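Local coordinates for protein PLP-Dependent L-Arginine Hydroxylase MppP (Streptomyces wadayamensis, PDB 6C9B) that uses pyridoxal 5'-phosphate to oxidise L-arginine, yielding 4-hydroxy-2-ketoarginine and 2-ketoarginine as products, at residues B[97-102]-B[123-128]; B[106-111]-B[150-155]. All blocks are in the same frame, centred on the assembly; numbering follows the deposited sequence.

Interaction 1. Residues B[97-102]-B[123-128]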
ATOM      1  N   LEU B  97      -0.519   1.050  12.285  1.00 15.34           N
ATOM      2  CA  LEU B  97      -0.752   1.591  13.620  1.00 15.12           C
ATOM      3  C   LEU B  97      -1.913   0.874  14.291  1.00 17.76           C
ATOM      4  O   LEU B  97      -1.881   0.579  15.489  1.00 17.10           O
ATOM      5  CB  LEU B  97      -1.015   3.095  13.532  1.00 17.91           C
ATOM      6  CG  LEU B  97      -1.402   3.810  14.833  1.00 18.10           C
ATOM      7  CD1 LEU B  97      -0.296   3.661  15.870  1.00 19.02           C
ATOM      8  CD2 LEU B  97      -1.717   5.290  14.578  1.00 20.03           C
ATOM      9  N   ALA B  98      -2.977   0.642  13.548  1.00 16.50           N
ATOM     10  CA  ALA B  98      -4.159   0.037  14.148  1.00 15.73           C
ATOM     11  C   ALA B  98      -3.853  -1.384  14.608  1.00 16.85           C
ATOM     12  O   ALA B  98      -4.235  -1.786  15.712  1.00 18.05           O
ATOM     13  CB  ALA B  98      -5.302   0.052  13.140  1.00 18.79           C
ATOM     14  N   ARG B  99      -3.212  -2.180  13.745  1.00 16.89           N
ATOM     15  CA  ARG B  99      -2.892  -3.544  14.145  1.00 17.17           C
ATOM     16  C   ARG B  99      -1.905  -3.528  15.305  1.00 18.11           C
ATOM     17  O   ARG B  99      -2.000  -4.364  16.211  1.00 20.21           O
ATOM     18  CB  ARG B  99      -2.359  -4.343  12.952  1.00 23.54           C
ATOM     19  CG  ARG B  99      -2.232  -5.841  13.305  1.00 28.67           C
ATOM     20  CD  ARG B  99      -2.743  -6.726  12.196  1.00 25.42           C
ATOM     21  NE  ARG B  99      -1.890  -6.772  11.020  1.00 26.79           N
ATOM     22  CZ  ARG B  99      -0.715  -7.388  10.973  1.00 25.79           C
ATOM     23  NH1 ARG B  99      -0.052  -7.427   9.830  1.00 21.98           N
ATOM     24  NH2 ARG B  99      -0.186  -7.930  12.069  1.00 24.62           N
ATOM     25  N   SER B 100      -0.995  -2.539  15.326  1.00 17.21           N
ATOM     26  CA  SER B 100      -0.044  -2.416  16.432  1.00 19.41           C
ATOM     27  C   SER B 100      -0.748  -2.046  17.733  1.00 18.33           C
ATOM     28  O   SER B 100      -0.430  -2.599  18.797  1.00 19.58           O
ATOM     29  CB  SER B 100       1.006  -1.366  16.116  1.00 23.08           C
ATOM     30  OG  SER B 100       1.795  -1.770  15.004  1.00 21.08           O
ATOM     31  N   LEU B 101      -1.674  -1.088  17.673  1.00 18.37           N
ATOM     32  CA  LEU B 101      -2.452  -0.726  18.858  1.00 18.69           C
ATOM     33  C   LEU B 101      -3.185  -1.923  19.435  1.00 24.33           C
ATOM     34  O   LEU B 101      -3.295  -2.054  20.659  1.00 21.15           O
ATOM     35  CB  LEU B 101      -3.455   0.376  18.514  1.00 17.31           C
ATOM     36  CG  LEU B 101      -2.882   1.780  18.397  1.00 20.87           C
ATOM     37  CD1 LEU B 101      -3.905   2.683  17.713  1.00 20.40           C
ATOM     38  CD2 LEU B 101      -2.547   2.333  19.778  1.00 22.22           C
ATOM     39  N   SER B 102      -3.730  -2.785  18.572  1.00 22.41           N
ATOM     40  CA  SER B 102      -4.574  -3.884  19.027  1.00 22.33           C
ATOM     41  C   SER B 102      -3.803  -4.863  19.898  1.00 22.85           C
ATOM     42  O   SER B 102      -4.424  -5.640  20.633  1.00 27.19           O
ATOM     43  CB  SER B 102      -5.205  -4.611  17.824  1.00 28.08           C
ATOM     44  OG  SER B 102      -4.295  -5.510  17.205  1.00 30.96           O
ATOM     45  N   ARG B 123     -11.564  -0.009  13.900  1.00 18.16           N
ATOM     46  CA  ARG B 123     -12.580  -0.992  14.244  1.00 16.16           C
ATOM     47  C   ARG B 123     -12.258  -2.350  13.649  1.00 19.35           C
ATOM     48  O   ARG B 123     -12.477  -3.391  14.289  1.00 21.27           O
ATOM     49  CB  ARG B 123     -13.952  -0.529  13.766  1.00 22.06           C
ATOM     50  CG  ARG B 123     -14.604   0.569  14.567  1.00 38.52           C
ATOM     51  CD  ARG B 123     -16.101   0.680  14.176  1.00 54.03           C
ATOM     52  NE  ARG B 123     -16.903   1.480  15.110  1.00 69.48           N
ATOM     53  CZ  ARG B 123     -17.569   2.594  14.803  1.00 73.15           C
ATOM     54  NH1 ARG B 123     -17.561   3.091  13.566  1.00 54.45           N
ATOM     55  NH2 ARG B 123     -18.262   3.219  15.749  1.00 71.09           N
ATOM     56  N   GLY B 124     -11.770  -2.365  12.405  1.00 18.23           N
ATOM     57  CA  GLY B 124     -11.458  -3.618  11.745  1.00 19.25           C
ATOM     58  C   GLY B 124     -10.366  -4.401  12.436  1.00 20.35           C
ATOM     59  O   GLY B 124     -10.299  -5.620  12.306  1.00 22.25           O
ATOM     60  N   ASN B 125      -9.486  -3.716  13.156  1.00 18.83           N
ATOM     61  CA  ASN B 125      -8.444  -4.377  13.919  1.00 18.15           C
ATOM     62  C   ASN B 125      -8.838  -4.592  15.373  1.00 23.33           C
ATOM     63  O   ASN B 125      -7.976  -4.921  16.193  1.00 24.90           O
ATOM     64  CB  ASN B 125      -7.169  -3.556  13.813  1.00 19.15           C
ATOM     65  CG  ASN B 125      -6.467  -3.781  12.495  1.00 20.83           C
ATOM     66  OD1 ASN B 125      -5.813  -4.809  12.329  1.00 22.87           O
ATOM     67  ND2 ASN B 125      -6.633  -2.881  11.560  1.00 20.63           N
ATOM     68  N   GLY B 126     -10.112  -4.448  15.700  1.00 20.79           N
ATOM     69  CA  GLY B 126     -10.604  -4.814  17.020  1.00 21.76           C
ATOM     70  C   GLY B 126     -10.583  -3.735  18.069  1.00 22.19           C
ATOM     71  O   GLY B 126     -10.765  -4.053  19.256  1.00 24.84           O
ATOM     72  N   LEU B 127     -10.370  -2.479  17.694  1.00 19.09           N
ATOM     73  CA  LEU B 127     -10.376  -1.382  18.644  1.00 17.18           C
ATOM     74  C   LEU B 127     -11.787  -0.818  18.817  1.00 20.82           C
ATOM     75  O   LEU B 127     -12.491  -0.538  17.838  1.00 20.90           O
ATOM     76  CB  LEU B 127      -9.388  -0.307  18.194  1.00 18.89           C
ATOM     77  CG  LEU B 127      -7.975  -0.911  18.217  1.00 27.85           C
ATOM     78  CD1 LEU B 127      -6.988  -0.261  17.325  1.00 45.10           C
ATOM     79  CD2 LEU B 127      -7.445  -1.034  19.683  1.00 24.33           C
ATOM     80  N   ASP B 128     -12.191  -0.633  20.071  1.00 17.68           N
ATOM     81  CA  ASP B 128     -13.452   0.032  20.378  1.00 19.54           C
ATOM     82  C   ASP B 128     -13.223   1.529  20.308  1.00 21.16           C
ATOM     83  O   ASP B 128     -12.193   2.027  20.768  1.00 27.71           O
ATOM     84  CB  ASP B 128     -13.935  -0.364  21.768  1.00 26.29           C
ATOM     85  CG  ASP B 128     -15.354   0.126  22.076  1.00 56.84           C
ATOM     86  OD1 ASP B 128     -16.166   0.290  21.142  1.00 65.01           O
ATOM     87  OD2 ASP B 128     -15.653   0.334  23.268  1.00 69.96           O
TER
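N125 ND2 lies 3.6 Å from the methyl CB of A98, and two acceptors grip it: the carbonyl O of L121 and the carboxylate OE1 of E95 in the same chain. These bonds fix the rotation of the amide, whose OD1 meets the aliphatic part of R99, 3.5 Å from CB and 3.6 Å from CD. An alanine suits the site because its short side chain lets the amide lie close to helix 90-101. The R99 guanidinium plane stands 31° from the amide, and NE forms a salt bridge with E95 of the second subunit, placing this contact at the dimer interface. Helix 116-124 gives way at N125, the first residue past it, in a Schellman motif: G126 N bonds R123 O at 2.9 Å and L127 N bonds L122 O. G126 is the C' residue; at its positive phi a CB would jam against the preceding carbonyl O, so the place calls for glycine. L127 then turns its methyls to 97-102, CD1 reaching L101 CB at 3.8 Å and CD2 packing on S102 CA. With chi1 at 79°, S102 folds OG back onto R99 O, three residues earlier, at 2.8 Å, while its CB rests 3.2 Å from N125 O.

Interaction 2. Residues B[106-111]-B[150-155]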
ATOM      1  N   ASP B 106      -7.381  -1.560  24.070  1.00 23.26           N
ATOM      2  CA  ASP B 106      -8.752  -1.993  23.812  1.00 20.89           C
ATOM      3  C   ASP B 106      -9.619  -0.887  23.193  1.00 22.07           C
ATOM      4  O   ASP B 106     -10.488  -1.187  22.366  1.00 20.98           O
ATOM      5  CB  ASP B 106      -9.414  -2.470  25.116  1.00 25.55           C
ATOM      6  CG  ASP B 106      -8.852  -3.791  25.604  1.00 47.35           C
ATOM      7  OD1 ASP B 106      -8.539  -4.642  24.751  1.00 51.13           O
ATOM      8  OD2 ASP B 106      -8.730  -3.966  26.835  1.00 67.86           O
ATOM      9  N   ARG B 107      -9.428   0.379  23.592  1.00 21.84           N
ATOM     10  CA  ARG B 107     -10.323   1.476  23.202  1.00 17.98           C
ATOM     11  C   ARG B 107      -9.505   2.694  22.780  1.00 19.79           C
ATOM     12  O   ARG B 107      -8.436   2.970  23.342  1.00 19.60           O
ATOM     13  CB  ARG B 107     -11.273   1.854  24.361  1.00 21.49           C
ATOM     14  CG  ARG B 107     -11.927   0.669  25.055  1.00 43.72           C
ATOM     15  CD  ARG B 107     -13.335   1.000  25.588  1.00 45.89           C
ATOM     16  NE  ARG B 107     -13.385   2.266  26.303  1.00 54.32           N
ATOM     17  CZ  ARG B 107     -14.470   3.026  26.420  1.00 71.07           C
ATOM     18  NH1 ARG B 107     -14.405   4.162  27.103  1.00 76.46           N
ATOM     19  NH2 ARG B 107     -15.615   2.669  25.851  1.00 71.54           N
ATOM     20  N   VAL B 108     -10.017   3.428  21.788  1.00 17.74           N
ATOM     21  CA  VAL B 108      -9.358   4.614  21.240  1.00 17.10           C
ATOM     22  C   VAL B 108     -10.354   5.757  21.225  1.00 19.61           C
ATOM     23  O   VAL B 108     -11.486   5.582  20.768  1.00 17.18           O
ATOM     24  CB  VAL B 108      -8.834   4.348  19.811  1.00 18.25           C
ATOM     25  CG1 VAL B 108      -8.201   5.565  19.184  1.00 16.78           C
ATOM     26  CG2 VAL B 108      -7.866   3.192  19.818  1.00 21.27           C
ATOM     27  N   ALA B 109      -9.949   6.918  21.745  1.00 17.42           N
ATOM     28  CA  ALA B 109     -10.739   8.133  21.586  1.00 16.49           C
ATOM     29  C   ALA B 109     -10.369   8.748  20.243  1.00 18.72           C
ATOM     30  O   ALA B 109      -9.181   8.915  19.942  1.00 19.45           O
ATOM     31  CB  ALA B 109     -10.474   9.097  22.742  1.00 17.45           C
ATOM     32  N   LEU B 110     -11.380   9.015  19.402  1.00 15.88           N
ATOM     33  CA  LEU B 110     -11.168   9.451  18.035  1.00 14.95           C
ATOM     34  C   LEU B 110     -12.020  10.673  17.725  1.00 15.44           C
ATOM     35  O   LEU B 110     -13.209  10.711  18.063  1.00 17.67           O
ATOM     36  CB  LEU B 110     -11.518   8.339  17.045  1.00 15.00           C
ATOM     37  CG  LEU B 110     -11.421   8.653  15.566  1.00 17.70           C
ATOM     38  CD1 LEU B 110     -10.015   9.016  15.137  1.00 19.92           C
ATOM     39  CD2 LEU B 110     -11.864   7.460  14.792  1.00 16.43           C
ATOM     40  N   VAL B 111     -11.400  11.682  17.114  1.00 15.46           N
ATOM     41  CA  VAL B 111     -12.160  12.881  16.751  1.00 15.91           C
ATOM     42  C   VAL B 111     -13.298  12.517  15.797  1.00 15.99           C
ATOM     43  O   VAL B 111     -13.180  11.628  14.945  1.00 15.37           O
ATOM     44  CB  VAL B 111     -11.234  13.956  16.154  1.00 18.23           C
ATOM     45  CG1 VAL B 111     -10.578  13.481  14.845  1.00 17.61           C
ATOM     46  CG2 VAL B 111     -12.002  15.250  15.945  1.00 22.04           C
ATOM     47  N   VAL B 150      -9.198   4.820  27.776  1.00 22.87           N
ATOM     48  CA  VAL B 150      -8.690   4.559  26.435  1.00 20.45           C
ATOM     49  C   VAL B 150      -7.175   4.435  26.491  1.00 25.07           C
ATOM     50  O   VAL B 150      -6.515   4.949  27.396  1.00 27.65           O
ATOM     51  CB  VAL B 150      -9.093   5.648  25.416  1.00 19.64           C
ATOM     52  CG1 VAL B 150     -10.599   5.755  25.321  1.00 22.58           C
ATOM     53  CG2 VAL B 150      -8.484   7.001  25.800  1.00 25.46           C
ATOM     54  N   GLY B 151      -6.625   3.757  25.488  1.00 20.60           N
ATOM     55  CA  GLY B 151      -5.189   3.581  25.398  1.00 21.68           C
ATOM     56  C   GLY B 151      -4.529   4.522  24.409  1.00 22.08           C
ATOM     57  O   GLY B 151      -3.291   4.572  24.323  1.00 20.88           O
ATOM     58  N   CYS B 152      -5.352   5.241  23.641  1.00 20.38           N
ATOM     59  CA  CYS B 152      -4.888   6.104  22.561  1.00 16.88           C
ATOM     60  C   CYS B 152      -5.952   7.157  22.331  1.00 19.01           C
ATOM     61  O   CYS B 152      -7.146   6.862  22.415  1.00 19.53           O
ATOM     62  CB  CYS B 152      -4.650   5.316  21.277  1.00 16.86           C
ATOM     63  SG  CYS B 152      -4.147   6.272  19.870  1.00 19.75           S
ATOM     64  N   VAL B 153      -5.491   8.377  22.091  1.00 18.26           N
ATOM     65  CA  VAL B 153      -6.307   9.493  21.615  1.00 18.19           C
ATOM     66  C   VAL B 153      -5.802   9.808  20.225  1.00 18.18           C
ATOM     67  O   VAL B 153      -4.595   9.986  20.039  1.00 17.83           O
ATOM     68  CB  VAL B 153      -6.168  10.722  22.529  1.00 17.66           C
ATOM     69  CG1 VAL B 153      -6.935  11.902  21.954  1.00 18.55           C
ATOM     70  CG2 VAL B 153      -6.654  10.422  23.944  1.00 20.61           C
ATOM     71  N   PHE B 154      -6.705   9.821  19.244  1.00 17.03           N
ATOM     72  CA  PHE B 154      -6.332   9.986  17.840  1.00 15.45           C
ATOM     73  C   PHE B 154      -6.971  11.255  17.289  1.00 16.98           C
ATOM     74  O   PHE B 154      -8.206  11.382  17.290  1.00 16.23           O
ATOM     75  CB  PHE B 154      -6.779   8.778  17.032  1.00 19.35           C
ATOM     76  CG  PHE B 154      -6.187   8.721  15.652  1.00 17.40           C
ATOM     77  CD1 PHE B 154      -6.577   9.625  14.669  1.00 20.69           C
ATOM     78  CD2 PHE B 154      -5.283   7.762  15.328  1.00 21.11           C
ATOM     79  CE1 PHE B 154      -6.023   9.557  13.395  1.00 20.73           C
ATOM     80  CE2 PHE B 154      -4.749   7.688  14.059  1.00 21.72           C
ATOM     81  CZ  PHE B 154      -5.112   8.602  13.104  1.00 19.38           C
ATOM     82  N   VAL B 155      -6.139  12.175  16.782  1.00 16.95           N
ATOM     83  CA  VAL B 155      -6.617  13.460  16.276  1.00 14.86           C
ATOM     84  C   VAL B 155      -6.112  13.667  14.854  1.00 15.11           C
ATOM     85  O   VAL B 155      -4.907  13.580  14.589  1.00 19.65           O
ATOM     86  CB  VAL B 155      -6.171  14.641  17.157  1.00 17.84           C
ATOM     87  CG1 VAL B 155      -6.690  15.985  16.568  1.00 19.76           C
ATOM     88  CG2 VAL B 155      -6.678  14.479  18.576  1.00 17.02           C
TER
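The backbone of A109 serves two neighbours at once: its O accepts F154 N at 2.7 Å, and its N donates to C152 O at 2.9 Å. One residue bonding to the two positions that flank its partner, here V153, is the mark of parallel strands. Further along, V111 N reaches F154 O at 3.2 Å, while at the start of strand 107-112, G151 N, just ahead of strand 152-156, binds R107 O at 2.9 Å in a nearly straight bond (168° at the hydrogen). R107 sends its charged end to S149, and the aliphatic start of its side chain meets V150. A109 shares one face of the sheet with V153, its small CB lying 4.2 Å from V153 CG2, with V150 CG2 at the same distance. V108, L110, C152 and F154 share the other face. There L110 CD1 comes 3.5 Å from F154 CD1, approaching the ring obliquely; both residues hold CG anti to N (177° in L110, -168° in F154), and the side chains leave the sheet alongside each other. V108 CG1 rests on F154 CB. Helix 90-101 covers this face, which its apolar residues suit. Flanked by strands 128-133 and 184-188, the pair belongs to the parallel part of the seven-stranded mixed sheet in the large domain of fold-type I PLP enzymes.

How the interactions relate
Followed from the N-terminal side, helix 90-101 leads to strand 107-112, helix 116-124 and strand 128-133; two short helices then lead to strand 152-156. Interaction 1 closes the loop from the end of the first helix to the end of the second, bringing 97-102 and 123-128 together across 20 residues. Interaction 2 joins 106-111 to 150-155 across 38 residues. Their segments alternate, so the two loops cross. Strands 107-112 and 128-133, neighbours in the sheet, form a beta-alpha-beta crossover with helix 116-124 as connection. D128, at the end of 123-128, makes probable backbone bonds to D106 and V108 of interaction 2, while L97 and L101 pack on F154 and C152, seating helix 90-101 on the sheet.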